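Side-chain contact in leucine aminopeptidase (Fimbriiglobus ruber, PDB 7D1B), which probably acts as a zinc-dependent glutaminyl cyclase of the M28 peptidase family, converting N-terminal glutamine of peptides to pyroglutamate: residues 82-85 against 86-90. Sequence-based numbering, arbitrary orientation.
Sequences TKHF and EGLGA
Leu88 lays its CD1 methyl over one face of the His84 imidazole, a CH-pi contact with CD1 3.8 Å from the centroid of the His84 ring and displaced toward the NE2 side of its rim. With CG of His84 anti to the backbone N (chi1 -178°), the ring leans along the helix toward Leu88, while its NE2 is hydrogen-bonded to the carbonyl of Met164; histidine thus offers a pi face to the methyl while its NE2 meets a backbone carbonyl. Two residues earlier, on another side of the helix, Thr82 and Glu86 run side by side, CG2 of Thr82 lying 3.7 Å from CD of Glu86. Threonine suits this place by turning its methyl to the Glu86 chain while OG1 hydrogen-bonds to Gln78 O; Glu86, charged and extended, suits an exposed position. Helix 72-87 ends here in a Schellman motif. Ala90 N donates a hydrogen bond to Phe85 O at 3.0 Å, and inside that loop Gly89 N donates one to Glu86 O at 3.1 Å. Leu88 N also donates to Phe85 O, from the opposite face of the carbonyl plane to Ala90 N, so two amides grip this one oxygen. The C-prime residue, Gly89, has a positive phi of 111°, a conformation that glycine, having no CB, takes up without strain. The reversal brings the small CB of Ala90 to 4.0 Å from CB of Phe85, and both side chains pack on Ala115 of strand 108-117. The Phe85 ring, large and apolar, continues inward between helix 153-167 and the sheet, touching Met163 and Phe181.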
loop_
_atom_site.group_PDB
_atom_site.type_symbol
_atom_site.label_atom_id
_atom_site.label_comp_id
_atom_site.label_asym_id
_atom_site.label_seq_id
_atom_site.Cartn_x
_atom_site.Cartn_y
_atom_site.Cartn_z
ATOM N N THR A 82 -13.960 5.724 2.706
ATOM C CA THR A 82 -14.517 6.771 1.860
ATOM C C THR A 82 -14.923 7.971 2.694
ATOM O O THR A 82 -14.576 9.113 2.362
ATOM C CB THR A 82 -15.708 6.227 1.058
ATOM O OG1 THR A 82 -15.250 5.184 0.187
ATOM C CG2 THR A 82 -16.381 7.331 0.237
ATOM N N LYS A 83 -15.645 7.727 3.795
ATOM C CA LYS A 83 -16.080 8.828 4.651
ATOM C C LYS A 83 -14.890 9.561 5.256
ATOM O O LYS A 83 -14.874 10.799 5.321
ATOM C CB LYS A 83 -16.990 8.288 5.750
ATOM C CG LYS A 83 -17.488 9.335 6.722
ATOM C CD LYS A 83 -18.340 8.718 7.821
ATOM C CE LYS A 83 -18.880 9.779 8.769
ATOM N NZ LYS A 83 -19.772 9.187 9.803
ATOM N N HIS A 84 -13.861 8.818 5.663
ATOM C CA HIS A 84 -12.695 9.447 6.272
ATOM C C HIS A 84 -11.985 10.361 5.275
ATOM O O HIS A 84 -11.685 11.541 5.563
ATOM C CB HIS A 84 -11.756 8.340 6.737
ATOM C CG HIS A 84 -10.536 8.856 7.414
ATOM N ND1 HIS A 84 -10.550 9.309 8.718
ATOM C CD2 HIS A 84 -9.273 9.030 6.958
ATOM C CE1 HIS A 84 -9.335 9.720 9.037
ATOM N NE2 HIS A 84 -8.543 9.565 7.989
ATOM N N PHE A 85 -11.695 9.824 4.090
ATOM C CA PHE A 85 -10.960 10.595 3.096
ATOM C C PHE A 85 -11.765 11.797 2.619
ATOM O O PHE A 85 -11.225 12.904 2.487
ATOM C CB PHE A 85 -10.561 9.709 1.915
ATOM C CG PHE A 85 -9.524 8.648 2.235
ATOM C CD1 PHE A 85 -8.405 8.943 3.013
ATOM C CD2 PHE A 85 -9.671 7.355 1.741
ATOM C CE1 PHE A 85 -7.443 7.967 3.268
ATOM C CE2 PHE A 85 -8.717 6.390 2.007
ATOM C CZ PHE A 85 -7.613 6.699 2.764
ATOM N N GLU A 86 -13.057 11.607 2.342
ATOM C CA GLU A 86 -13.878 12.730 1.896
ATOM C C GLU A 86 -13.972 13.799 2.970
ATOM O O GLU A 86 -13.948 15.001 2.666
ATOM C CB GLU A 86 -15.276 12.245 1.513
ATOM C CG GLU A 86 -15.307 11.479 0.193
ATOM C CD GLU A 86 -16.692 11.004 -0.200
ATOM O OE1 GLU A 86 -17.594 10.924 0.662
ATOM O OE2 GLU A 86 -16.874 10.717 -1.393
ATOM N N GLY A 87 -14.059 13.385 4.236
ATOM C CA GLY A 87 -14.169 14.352 5.305
ATOM C C GLY A 87 -12.922 15.179 5.483
ATOM O O GLY A 87 -12.972 16.218 6.144
ATOM N N LEU A 88 -11.800 14.733 4.916
ATOM C CA LEU A 88 -10.542 15.462 5.016
ATOM C C LEU A 88 -10.147 16.138 3.710
ATOM O O LEU A 88 -9.067 16.736 3.631
ATOM C CB LEU A 88 -9.450 14.540 5.568
ATOM C CG LEU A 88 -9.694 14.210 7.051
ATOM C CD1 LEU A 88 -8.887 13.006 7.490
ATOM C CD2 LEU A 88 -9.365 15.421 7.925
ATOM N N GLY A 89 -11.016 16.101 2.699
ATOM C CA GLY A 89 -10.846 16.888 1.494
ATOM C C GLY A 89 -10.521 16.106 0.242
ATOM O O GLY A 89 -10.396 16.728 -0.813
ATOM N N ALA A 90 -10.372 14.783 0.299
ATOM C CA ALA A 90 -10.024 14.042 -0.908
ATOM C C ALA A 90 -11.265 13.784 -1.751
ATOM O O ALA A 90 -12.376 13.645 -1.231
ATOM C CB ALA A 90 -9.416 12.693 -0.540
#